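Local atomic coordinates of adenosine kinase, putative (Trypanosoma brucei, PDB entry 3OTX), a protein that probably phosphorylates adenosine to AMP at the expense of ATP, as a magnesium-dependent kinase of the PfkB family in purine salvage. Residues V283-L288 and H325-Q329; K292-G298 and V331-D335; I92-G98 and A120-A124; T87-A93 and V111-T117. The protein carries 1 engineered substitution. All coordinates share one frame; numbering follows the deposited sequence.

Contact 1: V283-L288 and H325-Q329; sequences VPVPQL and HYTAQ. With AP5 (bis(adenosine)-5'-pentaphosphate), chain C.
Q329 meets P286 through a nearly straight hydrogen bond: its NE2 donates to P286 O at 2.9 Å, with an N-H...O angle of 172°, in the carbonyl plane and in the plane of the amide itself. The other N-H of NE2 goes to AP5 N3A at 3.2 Å. These two acceptors set which way round the amide sits, and a water that donates to both OE1 and Q287 O agrees with it. A primary amide suits this place, with two N-H groups and an acceptor on one flat group. AP5 spans both substrate sites of this ribokinase-like fold; the adenine here is the one on the ADP side, near Q290, where the loop after strand 279-283 folds over helix 317-332. V285 CG1, anti to the backbone N (chi1 166°), lies against Q329 NE2, which leaves CG2 over one face of the H325 imidazole, a CH-pi contact 3.8 Å from its centroid. Both methyls also touch the ribose hydroxyl O2F. L288 packs CD2 on AP5 C2A at 3.8 Å, an apolar match for the purine edge. Further out, V283 CG1 lies 3.7 Å from H325 CE1, and H325 NE2 is hydrogen-bonded to T272, which helps set the ring's rotation.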
# COMPACT_ATOMS: atom_id res chain seq x y z
N VAL A 283 0.75 -7.50 -19.09
CA VAL A 283 -0.51 -8.14 -18.77
C VAL A 283 -1.65 -7.16 -19.04
O VAL A 283 -1.78 -6.15 -18.32
CB VAL A 283 -0.54 -8.54 -17.29
CG1 VAL A 283 -1.80 -9.31 -16.95
CG2 VAL A 283 0.70 -9.35 -16.91
N PRO A 284 -2.50 -7.44 -20.04
CA PRO A 284 -3.56 -6.48 -20.41
C PRO A 284 -4.56 -6.25 -19.30
O PRO A 284 -4.87 -7.16 -18.52
CB PRO A 284 -4.24 -7.12 -21.61
CG PRO A 284 -3.27 -8.10 -22.15
CD PRO A 284 -2.36 -8.52 -21.04
N VAL A 285 -5.04 -5.03 -19.24
CA VAL A 285 -6.09 -4.69 -18.29
C VAL A 285 -7.43 -4.83 -19.04
O VAL A 285 -7.60 -4.24 -20.12
CB VAL A 285 -5.90 -3.24 -17.78
CG1 VAL A 285 -7.16 -2.75 -17.05
CG2 VAL A 285 -4.70 -3.15 -16.89
N PRO A 286 -8.38 -5.61 -18.48
CA PRO A 286 -9.65 -5.79 -19.19
C PRO A 286 -10.38 -4.46 -19.43
O PRO A 286 -10.38 -3.58 -18.57
CB PRO A 286 -10.46 -6.70 -18.25
CG PRO A 286 -9.45 -7.36 -17.40
CD PRO A 286 -8.35 -6.34 -17.21
N GLN A 287 -10.97 -4.31 -20.61
CA GLN A 287 -11.73 -3.11 -20.96
C GLN A 287 -12.81 -2.86 -19.92
O GLN A 287 -13.48 -3.80 -19.46
CB GLN A 287 -12.35 -3.31 -22.34
CG GLN A 287 -12.95 -2.06 -22.95
CD GLN A 287 -14.35 -1.76 -22.44
OE1 GLN A 287 -14.75 -0.59 -22.36
NE2 GLN A 287 -15.09 -2.80 -22.07
N LEU A 288 -12.96 -1.60 -19.52
CA LEU A 288 -13.99 -1.19 -18.57
C LEU A 288 -14.58 0.13 -19.05
O LEU A 288 -13.83 1.05 -19.38
CB LEU A 288 -13.39 -1.04 -17.16
CG LEU A 288 -14.30 -0.69 -15.97
CD1 LEU A 288 -15.39 -1.76 -15.74
CD2 LEU A 288 -13.46 -0.49 -14.68
N HIS A 325 -5.90 -6.92 -11.20
CA HIS A 325 -6.77 -6.13 -12.08
C HIS A 325 -8.23 -6.30 -11.70
O HIS A 325 -8.99 -5.33 -11.71
CB HIS A 325 -6.61 -6.52 -13.55
CG HIS A 325 -5.25 -6.26 -14.10
ND1 HIS A 325 -4.81 -6.86 -15.26
CD2 HIS A 325 -4.24 -5.47 -13.66
CE1 HIS A 325 -3.58 -6.46 -15.51
NE2 HIS A 325 -3.21 -5.61 -14.57
N TYR A 326 -8.61 -7.52 -11.35
CA TYR A 326 -9.98 -7.77 -10.96
C TYR A 326 -10.36 -6.93 -9.71
O TYR A 326 -11.38 -6.22 -9.70
CB TYR A 326 -10.19 -9.28 -10.69
CG TYR A 326 -11.49 -9.48 -9.98
CD1 TYR A 326 -12.71 -9.39 -10.64
CD2 TYR A 326 -11.49 -9.70 -8.61
CE1 TYR A 326 -13.93 -9.54 -9.95
CE2 TYR A 326 -12.69 -9.82 -7.90
CZ TYR A 326 -13.89 -9.74 -8.58
OH TYR A 326 -15.05 -9.88 -7.86
N THR A 327 -9.55 -7.04 -8.67
CA THR A 327 -9.84 -6.34 -7.44
C THR A 327 -9.80 -4.82 -7.63
O THR A 327 -10.67 -4.11 -7.12
CB THR A 327 -8.95 -6.79 -6.26
OG1 THR A 327 -7.59 -6.77 -6.64
CG2 THR A 327 -9.31 -8.22 -5.84
N ALA A 328 -8.82 -4.33 -8.38
CA ALA A 328 -8.75 -2.88 -8.65
C ALA A 328 -9.99 -2.40 -9.40
O ALA A 328 -10.59 -1.37 -9.03
CB ALA A 328 -7.48 -2.55 -9.44
N GLN A 329 -10.41 -3.18 -10.40
CA GLN A 329 -11.58 -2.82 -11.15
C GLN A 329 -12.86 -2.87 -10.31
O GLN A 329 -13.75 -2.06 -10.50
CB GLN A 329 -11.68 -3.64 -12.44
CG GLN A 329 -10.64 -3.12 -13.44
CD GLN A 329 -10.78 -3.66 -14.84
OE1 GLN A 329 -11.42 -4.67 -15.07
NE2 GLN A 329 -10.17 -2.97 -15.78
PA AP5 C . -3.23 2.41 -11.41
O1A AP5 C . -3.92 3.70 -11.86
O2A AP5 C . -1.95 2.10 -12.16
O3A AP5 C . -2.86 2.39 -9.85
PB AP5 C . -2.33 3.63 -8.96
O1B AP5 C . -1.77 4.74 -9.79
O2B AP5 C . -1.46 3.05 -7.90
O3B AP5 C . -3.72 4.09 -8.34
PG AP5 C . -4.23 5.44 -7.66
O1G AP5 C . -5.71 5.48 -7.84
O2G AP5 C . -3.64 6.70 -8.25
O3G AP5 C . -3.88 5.13 -6.18
PD AP5 C . -4.08 6.03 -4.85
O1D AP5 C . -4.71 7.38 -5.10
O2D AP5 C . -2.76 5.97 -4.13
O3D AP5 C . -5.21 5.16 -4.08
PE AP5 C . -4.94 3.91 -3.10
O1E AP5 C . -3.83 3.06 -3.65
O2E AP5 C . -6.27 3.23 -2.79
O5F AP5 C . -4.32 1.23 -11.51
C5F AP5 C . -4.03 -0.07 -10.99
C4F AP5 C . -4.92 -1.07 -11.69
O4F AP5 C . -6.29 -0.68 -11.56
C3F AP5 C . -4.72 -1.16 -13.20
O3F AP5 C . -3.70 -2.07 -13.49
C2F AP5 C . -6.08 -1.55 -13.70
O2F AP5 C . -6.26 -2.94 -13.55
C1F AP5 C . -7.02 -0.86 -12.71
N9A AP5 C . -7.47 0.49 -13.17
C8A AP5 C . -7.08 1.72 -12.64
N7A AP5 C . -7.74 2.70 -13.33
C5A AP5 C . -8.54 2.11 -14.25
C6A AP5 C . -9.45 2.59 -15.17
N6A AP5 C . -9.76 3.89 -15.23
N1A AP5 C . -10.13 1.70 -15.96
C2A AP5 C . -9.95 0.33 -15.84
N3A AP5 C . -9.05 -0.14 -14.91
C4A AP5 C . -8.38 0.72 -14.12
O5J AP5 C . -4.37 4.61 -1.75
C5J AP5 C . -5.19 5.52 -1.03
C4J AP5 C . -4.79 5.33 0.43
O4J AP5 C . -3.48 5.88 0.67
C3J AP5 C . -5.68 6.10 1.41
O3J AP5 C . -6.54 5.15 2.04
C2J AP5 C . -4.69 6.77 2.38
O2J AP5 C . -5.03 6.59 3.75
C1J AP5 C . -3.40 6.07 2.06
N9B AP5 C . -2.20 6.84 2.42
C8B AP5 C . -1.90 8.09 1.95
N7B AP5 C . -0.74 8.47 2.56
C5B AP5 C . -0.32 7.46 3.39
C6B AP5 C . 0.79 7.32 4.22
N6B AP5 C . 1.70 8.28 4.43
N1B AP5 C . 0.86 6.15 4.94
C2B AP5 C . -0.03 5.11 4.81
N3B AP5 C . -1.15 5.27 4.02
C4B AP5 C . -1.25 6.42 3.30
O HOH W 1 -13.47 -4.85 -16.98

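Contact 2: K292-G298 and V331-D335; sequences KVIDMNG and VIQRD. With AP5 (bis(adenosine)-5'-pentaphosphate), chain C.
The loop K292-G298 runs past the last turn of helix 317-332 and is tied to it by a backbone bond, I294 N to I332 O at 2.9 Å, which arrives nearly along the C=O axis and uses a carbonyl that the ending helix leaves open to an outside donor. In this PfkB-family kinase the loop leads on to helix 300-311, and its pairing with the helix end frames one side of the nucleotide pocket. V293 CG2 meets I332 CD1 at 3.8 Å, and both branched side chains continue onto the ADP-side adenine, I332 CD1 lying 3.6 Å from AP5 C5A. The isoleucine reaches that far because CG1 sits between its backbone N and carbonyl carbon (chi1 71°) and CD1 then extends straight on. I294 instead follows the departing chain, with CD1 against Q333 O and D335 CB. The bent M296 chain curls its methyl CE over the backbone near R334 O, a fit that suits its flexible thioether. K292 and Q333 run side by side in the same direction, the lysine methylenes lying along the glutamine and nearest to its OE1, while the amide nitrogen of Q333 turns back to Q329 O. G298 has no side chain, which suits the close phosphates: its CA comes within 3.3 Å of AP5 O1G. One water accepts a hydrogen bond from N297 N and lies within reach of R334 O and I294 O, which compete for its protons. N297 ND2 donates to V331 O at 3.1 Å, tilted 32° from the carbonyl plane, and R334 N reaches the same oxygen from the opposite face.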
# COMPACT_ATOMS: atom_id res chain seq x y z
N LYS A 292 -18.29 3.83 -15.48
CA LYS A 292 -18.42 3.03 -14.27
C LYS A 292 -17.34 3.34 -13.23
O LYS A 292 -17.47 2.98 -12.07
CB LYS A 292 -18.42 1.54 -14.59
CG LYS A 292 -19.62 1.13 -15.44
CD LYS A 292 -19.58 -0.34 -15.80
CE LYS A 292 -20.64 -0.66 -16.83
NZ LYS A 292 -20.37 -1.96 -17.49
N VAL A 293 -16.30 4.04 -13.66
CA VAL A 293 -15.22 4.38 -12.74
C VAL A 293 -15.65 5.61 -11.96
O VAL A 293 -15.85 6.68 -12.54
CB VAL A 293 -13.89 4.64 -13.48
CG1 VAL A 293 -12.78 5.06 -12.51
CG2 VAL A 293 -13.48 3.39 -14.26
N ILE A 294 -15.80 5.45 -10.65
CA ILE A 294 -16.25 6.52 -9.76
C ILE A 294 -15.08 7.21 -9.03
O ILE A 294 -14.05 6.59 -8.81
CB ILE A 294 -17.33 5.98 -8.79
CG1 ILE A 294 -18.56 5.55 -9.59
CG2 ILE A 294 -17.69 7.02 -7.71
CD1 ILE A 294 -19.37 4.46 -8.94
N ASP A 295 -15.26 8.48 -8.66
CA ASP A 295 -14.19 9.32 -8.07
C ASP A 295 -13.91 9.09 -6.57
O ASP A 295 -13.21 9.88 -5.94
CB ASP A 295 -14.51 10.80 -8.30
CG ASP A 295 -15.85 11.23 -7.70
OD1 ASP A 295 -16.36 10.55 -6.77
OD2 ASP A 295 -16.40 12.26 -8.16
N MET A 296 -14.44 8.01 -6.02
CA MET A 296 -14.33 7.74 -4.60
C MET A 296 -12.99 7.11 -4.21
O MET A 296 -12.20 7.72 -3.47
CB MET A 296 -15.44 6.79 -4.18
CG MET A 296 -16.55 7.39 -3.38
SD MET A 296 -16.81 6.33 -1.94
CE MET A 296 -16.48 4.67 -2.57
N ASN A 297 -12.76 5.88 -4.69
CA ASN A 297 -11.60 5.07 -4.34
C ASN A 297 -10.47 5.16 -5.37
O ASN A 297 -10.68 5.49 -6.54
CB ASN A 297 -11.98 3.58 -4.16
CG ASN A 297 -13.00 3.35 -3.03
OD1 ASN A 297 -12.77 3.72 -1.88
ND2 ASN A 297 -14.10 2.69 -3.37
N GLY A 298 -9.27 4.87 -4.90
CA GLY A 298 -8.12 4.73 -5.78
C GLY A 298 -7.99 3.25 -6.07
O GLY A 298 -8.74 2.43 -5.53
N VAL A 331 -13.00 -2.24 -6.96
CA VAL A 331 -12.91 -1.16 -5.98
C VAL A 331 -13.19 0.22 -6.62
O VAL A 331 -13.90 1.05 -6.03
CB VAL A 331 -11.57 -1.23 -5.21
CG1 VAL A 331 -11.26 0.08 -4.48
CG2 VAL A 331 -11.62 -2.39 -4.20
N ILE A 332 -12.70 0.44 -7.83
CA ILE A 332 -12.88 1.76 -8.46
C ILE A 332 -14.30 1.99 -8.95
O ILE A 332 -14.70 3.12 -9.26
CB ILE A 332 -11.81 2.06 -9.58
CG1 ILE A 332 -12.10 1.17 -10.81
CG2 ILE A 332 -10.37 1.97 -9.02
CD1 ILE A 332 -11.16 1.35 -11.97
N GLN A 333 -15.07 0.90 -9.04
CA GLN A 333 -16.49 0.98 -9.38
C GLN A 333 -17.40 1.19 -8.17
O GLN A 333 -18.61 1.25 -8.31
CB GLN A 333 -16.93 -0.26 -10.16
CG GLN A 333 -16.35 -0.35 -11.55
CD GLN A 333 -16.77 -1.62 -12.27
OE1 GLN A 333 -17.88 -1.71 -12.78
NE2 GLN A 333 -15.88 -2.60 -12.32
N ARG A 334 -16.83 1.30 -6.97
CA ARG A 334 -17.66 1.49 -5.78
C ARG A 334 -18.00 2.97 -5.58
O ARG A 334 -17.15 3.84 -5.78
CB ARG A 334 -16.99 0.89 -4.55
CG ARG A 334 -17.26 -0.60 -4.41
CD ARG A 334 -16.13 -1.31 -3.67
NE ARG A 334 -16.62 -2.46 -2.92
CZ ARG A 334 -15.88 -3.52 -2.60
NH1 ARG A 334 -14.60 -3.59 -2.96
NH2 ARG A 334 -16.41 -4.52 -1.91
N ASP A 335 -19.25 3.24 -5.18
CA ASP A 335 -19.76 4.62 -5.13
C ASP A 335 -19.57 5.33 -3.79
O ASP A 335 -20.38 5.23 -2.87
CB ASP A 335 -21.22 4.71 -5.62
CG ASP A 335 -22.09 3.56 -5.11
OD1 ASP A 335 -21.74 2.94 -4.08
OD2 ASP A 335 -23.13 3.29 -5.75
PA AP5 C . -3.23 2.41 -11.41
O1A AP5 C . -3.92 3.70 -11.86
O2A AP5 C . -1.95 2.10 -12.16
O3A AP5 C . -2.86 2.39 -9.85
PB AP5 C . -2.33 3.63 -8.96
O1B AP5 C . -1.77 4.74 -9.79
O2B AP5 C . -1.46 3.05 -7.90
O3B AP5 C . -3.72 4.09 -8.34
PG AP5 C . -4.23 5.44 -7.66
O1G AP5 C . -5.71 5.48 -7.84
O2G AP5 C . -3.64 6.70 -8.25
O3G AP5 C . -3.88 5.13 -6.18
PD AP5 C . -4.08 6.03 -4.85
O1D AP5 C . -4.71 7.38 -5.10
O2D AP5 C . -2.76 5.97 -4.13
O3D AP5 C . -5.21 5.16 -4.08
PE AP5 C . -4.94 3.91 -3.10
O1E AP5 C . -3.83 3.06 -3.65
O2E AP5 C . -6.27 3.23 -2.79
O5F AP5 C . -4.32 1.23 -11.51
C5F AP5 C . -4.03 -0.07 -10.99
C4F AP5 C . -4.92 -1.07 -11.69
O4F AP5 C . -6.29 -0.68 -11.56
C3F AP5 C . -4.72 -1.16 -13.20
O3F AP5 C . -3.70 -2.07 -13.49
C2F AP5 C . -6.08 -1.55 -13.70
O2F AP5 C . -6.26 -2.94 -13.55
C1F AP5 C . -7.02 -0.86 -12.71
N9A AP5 C . -7.47 0.49 -13.17
C8A AP5 C . -7.08 1.72 -12.64
N7A AP5 C . -7.74 2.70 -13.33
C5A AP5 C . -8.54 2.11 -14.25
C6A AP5 C . -9.45 2.59 -15.17
N6A AP5 C . -9.76 3.89 -15.23
N1A AP5 C . -10.13 1.70 -15.96
C2A AP5 C . -9.95 0.33 -15.84
N3A AP5 C . -9.05 -0.14 -14.91
C4A AP5 C . -8.38 0.72 -14.12
O5J AP5 C . -4.37 4.61 -1.75
C5J AP5 C . -5.19 5.52 -1.03
C4J AP5 C . -4.79 5.33 0.43
O4J AP5 C . -3.48 5.88 0.67
C3J AP5 C . -5.68 6.10 1.41
O3J AP5 C . -6.54 5.15 2.04
C2J AP5 C . -4.69 6.77 2.38
O2J AP5 C . -5.03 6.59 3.75
C1J AP5 C . -3.40 6.07 2.06
N9B AP5 C . -2.20 6.84 2.42
C8B AP5 C . -1.90 8.09 1.95
N7B AP5 C . -0.74 8.47 2.56
C5B AP5 C . -0.32 7.46 3.39
C6B AP5 C . 0.79 7.32 4.22
N6B AP5 C . 1.70 8.28 4.43
N1B AP5 C . 0.86 6.15 4.94
C2B AP5 C . -0.03 5.11 4.81
N3B AP5 C . -1.15 5.27 4.02
C4B AP5 C . -1.25 6.42 3.30
O HOH W 2 -19.72 1.92 -10.94
O HOH W 3 -14.69 4.38 -6.47

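Contact 3: I92-G98 and A120-A124; sequences IADDRYG and AGSGA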
# COMPACT_ATOMS: atom_id res chain seq x y z
N ILE A 92 -1.77 2.73 16.62
CA ILE A 92 -2.94 3.58 16.76
C ILE A 92 -3.02 4.09 18.18
O ILE A 92 -2.20 3.68 19.04
CB ILE A 92 -4.27 2.82 16.48
CG1 ILE A 92 -4.44 1.60 17.42
CG2 ILE A 92 -4.37 2.39 15.02
CD1 ILE A 92 -5.81 0.91 17.33
N ALA A 93 -3.96 4.98 18.43
CA ALA A 93 -4.38 5.32 19.79
C ALA A 93 -5.70 4.65 20.10
O ALA A 93 -6.43 4.27 19.18
CB ALA A 93 -4.48 6.87 19.98
N ASP A 94 -6.02 4.52 21.39
CA ASP A 94 -7.33 3.96 21.80
C ASP A 94 -8.38 5.07 21.82
O ASP A 94 -9.02 5.38 22.84
CB ASP A 94 -7.22 3.27 23.17
CG ASP A 94 -8.43 2.42 23.51
OD1 ASP A 94 -9.06 1.86 22.59
OD2 ASP A 94 -8.76 2.31 24.71
N ASP A 95 -8.50 5.72 20.67
CA ASP A 95 -9.46 6.76 20.45
C ASP A 95 -10.51 6.34 19.44
O ASP A 95 -10.53 5.17 18.99
CB ASP A 95 -8.75 8.06 20.06
CG ASP A 95 -7.90 7.94 18.79
OD1 ASP A 95 -7.98 6.91 18.07
OD2 ASP A 95 -7.15 8.89 18.53
N ARG A 96 -11.44 7.24 19.12
CA ARG A 96 -12.55 6.87 18.24
C ARG A 96 -12.04 6.35 16.91
O ARG A 96 -12.46 5.27 16.46
CB ARG A 96 -13.52 8.05 18.09
CG ARG A 96 -14.62 7.83 17.06
CD ARG A 96 -15.62 6.77 17.46
NE ARG A 96 -16.49 6.41 16.34
CZ ARG A 96 -17.43 5.47 16.39
NH1 ARG A 96 -17.65 4.82 17.52
NH2 ARG A 96 -18.16 5.20 15.32
N TYR A 97 -11.10 7.07 16.28
CA TYR A 97 -10.56 6.62 14.98
C TYR A 97 -9.85 5.27 15.09
O TYR A 97 -10.07 4.39 14.24
CB TYR A 97 -9.56 7.63 14.40
CG TYR A 97 -10.15 8.89 13.83
CD1 TYR A 97 -11.49 9.19 13.99
CD2 TYR A 97 -9.34 9.82 13.18
CE1 TYR A 97 -12.04 10.41 13.50
CE2 TYR A 97 -9.86 11.01 12.68
CZ TYR A 97 -11.20 11.29 12.84
OH TYR A 97 -11.69 12.46 12.33
N GLY A 98 -9.03 5.10 16.13
CA GLY A 98 -8.29 3.85 16.34
C GLY A 98 -9.24 2.67 16.54
O GLY A 98 -9.02 1.61 15.94
N ALA A 120 0.04 10.40 20.57
CA ALA A 120 -0.66 11.15 19.55
C ALA A 120 -1.93 10.37 19.27
O ALA A 120 -1.97 9.14 19.47
CB ALA A 120 0.17 11.26 18.26
N GLY A 121 -2.93 11.07 18.76
CA GLY A 121 -4.19 10.44 18.36
C GLY A 121 -3.96 9.60 17.11
O GLY A 121 -2.95 9.77 16.44
N SER A 122 -4.89 8.69 16.81
CA SER A 122 -4.77 7.88 15.61
C SER A 122 -4.67 8.76 14.38
O SER A 122 -5.28 9.85 14.32
CB SER A 122 -5.96 6.92 15.51
OG SER A 122 -5.91 6.03 16.59
N GLY A 123 -3.88 8.27 13.42
CA GLY A 123 -3.63 9.00 12.20
C GLY A 123 -4.84 9.18 11.31
O GLY A 123 -5.83 8.44 11.40
N ALA A 124 -4.76 10.18 10.43
CA ALA A 124 -5.83 10.45 9.48
C ALA A 124 -5.22 10.93 8.17
O ALA A 124 -4.09 11.45 8.15
CB ALA A 124 -6.81 11.53 10.05
O HOH W 4 -7.34 10.33 16.04
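S122 OG turns anti to its own carbonyl carbon (chi1 -64°), and D95 CG is tucked between its backbone N and carbonyl carbon (chi1 59°); together these torsions bring the hydroxyl up to the carboxylate. Two bonds join the pair: S122 OG donates to D95 OD1 at 2.7 Å, and S122 N donates to D95 OD2 at 2.8 Å. Both arrive on the syn sides of their oxygens, somewhat out of the carboxylate plane. The hydroxyl also accepts from A93 N at 2.9 Å, so its single oxygen relays between the residue after I92 and the aspartate. D95 is the N-cap of helix 96-108: OD1 accepts from G98 N at 2.9 Å, almost straight in line with the C-O bond, from the face of the carboxylate opposite to S122 OG. Aspartate suits this place because OD1 can serve both the helix cap and the serine hydroxyl while OD2 takes the serine backbone N-H, and the nearby helix dipole would probably favour its negative charge. The contact thus links the beta-alpha-beta part of the large domain to the five-stranded lid sheet. A water bonded to both D95 OD2 and S122 O closes a further bridge. G98 leaves room for the serine, its CA only 3.2 Å from S122 OG. One residue before it, Y97 rests CB on S122 CB at 3.8 Å and reaches with CE2 to the methyl of A124.

Contact 4: T87-A93 and V111-T117; sequences TYVGCIA and VMAVEHT
M112 fills the hollow beside Y88: its chain, bent at chi2 and chi3, folds the sulfur back so that SD lies 3.7 Å from Y88 CD2, an oblique Met-aromatic contact that an unbranched, flexible side chain can follow closely. V114 CG1 touches the rim of the same ring near its plane. The strands run parallel, 26° apart, as the edge of a Rossmann-like central sheet, and belong to the beta-alpha-beta crossover through helix 96-108. Their bridges stop after Y88 and M112 and resume at C91 and E115; in the gap A113 centres an inverse gamma turn, its N bonded weakly to Y88 O, and V89 CG2 lies against A113 CB at 3.8 Å. Beyond it E115 N meets G90 O at 2.9 Å and I92 N meets E115 O at 3.0 Å. On one face C91 SG settles between E115 CB and T117 CG2, the latter 3.7 Å away, a small polarisable bump between two neighbours. On the other, I92 CG1 lies over one face of the H116 imidazole, 4.2 Å from its centroid, while the terminal CD1 reaches V114 CG2. G90 lacks a side chain, as suits a spot crowded by the Y88 ring. Backbone bonds therefore set the register, and mostly apolar side chains fill the gaps between the strands; the carboxylate of E115 points on to S147, so its charge is met by a polar partner outside the pair.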
# COMPACT_ATOMS: atom_id res chain seq x y z
N THR A 87 -2.16 -10.85 8.92
CA THR A 87 -1.94 -10.12 10.16
C THR A 87 -1.41 -8.75 9.77
O THR A 87 -0.57 -8.65 8.89
CB THR A 87 -0.87 -10.81 11.03
OG1 THR A 87 -1.36 -12.08 11.41
CG2 THR A 87 -0.58 -10.00 12.27
N TYR A 88 -1.96 -7.71 10.38
CA TYR A 88 -1.57 -6.32 10.09
C TYR A 88 -0.92 -5.74 11.33
O TYR A 88 -1.42 -5.93 12.47
CB TYR A 88 -2.83 -5.49 9.75
CG TYR A 88 -2.55 -4.04 9.53
CD1 TYR A 88 -2.29 -3.56 8.26
CD2 TYR A 88 -2.61 -3.13 10.60
CE1 TYR A 88 -2.02 -2.17 8.03
CE2 TYR A 88 -2.35 -1.77 10.39
CZ TYR A 88 -2.07 -1.30 9.12
OH TYR A 88 -1.83 0.06 8.92
N VAL A 89 0.18 -5.04 11.12
CA VAL A 89 0.89 -4.34 12.19
C VAL A 89 0.97 -2.84 11.89
O VAL A 89 1.35 -2.44 10.78
CB VAL A 89 2.31 -4.95 12.42
CG1 VAL A 89 3.18 -4.13 13.38
CG2 VAL A 89 2.15 -6.34 13.02
N GLY A 90 0.63 -2.03 12.89
CA GLY A 90 0.82 -0.59 12.86
C GLY A 90 0.48 -0.06 14.24
O GLY A 90 0.25 -0.83 15.17
N CYS A 91 0.46 1.28 14.40
CA CYS A 91 0.29 1.87 15.70
C CYS A 91 -0.90 2.83 15.63
O CYS A 91 -1.00 3.64 14.70
CB CYS A 91 1.58 2.56 16.14
SG CYS A 91 1.52 3.27 17.81
N ILE A 92 -1.77 2.73 16.62
CA ILE A 92 -2.94 3.58 16.76
C ILE A 92 -3.02 4.09 18.18
O ILE A 92 -2.20 3.68 19.04
CB ILE A 92 -4.27 2.82 16.48
CG1 ILE A 92 -4.44 1.60 17.42
CG2 ILE A 92 -4.37 2.39 15.02
CD1 ILE A 92 -5.81 0.91 17.33
N ALA A 93 -3.96 4.98 18.43
CA ALA A 93 -4.38 5.32 19.79
C ALA A 93 -5.70 4.65 20.10
O ALA A 93 -6.43 4.27 19.18
CB ALA A 93 -4.48 6.87 19.98
N VAL A 111 -6.14 -10.16 11.49
CA VAL A 111 -5.59 -10.13 12.84
C VAL A 111 -4.84 -8.80 12.97
O VAL A 111 -3.94 -8.49 12.20
CB VAL A 111 -4.64 -11.31 13.09
CG1 VAL A 111 -4.05 -11.20 14.51
CG2 VAL A 111 -5.40 -12.61 12.89
N MET A 112 -5.27 -7.99 13.93
CA MET A 112 -4.74 -6.64 14.08
C MET A 112 -3.74 -6.59 15.23
O MET A 112 -4.10 -6.37 16.38
CB MET A 112 -5.89 -5.63 14.30
CG MET A 112 -6.70 -5.39 13.05
SD MET A 112 -5.78 -4.52 11.77
CE MET A 112 -6.01 -2.77 12.22
N ALA A 113 -2.48 -6.90 14.91
CA ALA A 113 -1.42 -6.92 15.90
C ALA A 113 -0.86 -5.50 16.08
O ALA A 113 0.32 -5.23 15.85
CB ALA A 113 -0.33 -7.91 15.49
N VAL A 114 -1.76 -4.59 16.47
CA VAL A 114 -1.42 -3.14 16.54
C VAL A 114 -0.94 -2.73 17.92
O VAL A 114 -1.30 -3.36 18.94
CB VAL A 114 -2.64 -2.25 16.11
CG1 VAL A 114 -2.94 -2.49 14.60
CG2 VAL A 114 -3.88 -2.55 16.98
N GLU A 115 -0.07 -1.73 17.90
CA GLU A 115 0.39 -1.07 19.09
C GLU A 115 -0.61 0.01 19.46
O GLU A 115 -1.20 0.58 18.57
CB GLU A 115 1.75 -0.42 18.80
CG GLU A 115 2.41 0.20 20.04
CD GLU A 115 3.84 0.61 19.81
OE1 GLU A 115 4.27 0.69 18.64
OE2 GLU A 115 4.54 0.90 20.83
N HIS A 116 -0.76 0.29 20.75
CA HIS A 116 -1.50 1.47 21.18
C HIS A 116 -0.54 2.42 21.83
O HIS A 116 0.33 2.01 22.61
CB HIS A 116 -2.60 1.16 22.20
CG HIS A 116 -3.68 0.28 21.66
ND1 HIS A 116 -4.93 0.75 21.31
CD2 HIS A 116 -3.68 -1.04 21.37
CE1 HIS A 116 -5.65 -0.26 20.85
NE2 HIS A 116 -4.92 -1.35 20.88
N THR A 117 -0.69 3.70 21.49
CA THR A 117 0.12 4.75 22.10
C THR A 117 -0.79 5.83 22.67
O THR A 117 -1.95 5.99 22.24
CB THR A 117 1.13 5.37 21.07
OG1 THR A 117 1.95 6.36 21.72
CG2 THR A 117 0.42 6.06 19.91

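How the contacts relate
Contacts 1 and 2 share helix 317-332 and the loop that follows strand 279-283; they touch through L288, which packs on V293, I332 and Q333, and both line the ADP-side adenine, contact 2 extending to the phosphates. Contact 2 lies at the surface, tied by backbone carbonyls and waters; contacts 1, 3 and 4 are partly buried, and contact 1 centres on an amide shared with the ligand. Contacts 3 and 4 share I92 and A93 and flank helix 96-108 in the chain. Contact 3 is dominated by polar bonds, contact 4 by a strand ladder with apolar filling. Contacts 1 and 4 lie on opposite sides of the chain's centre, about 32 Å apart between centres.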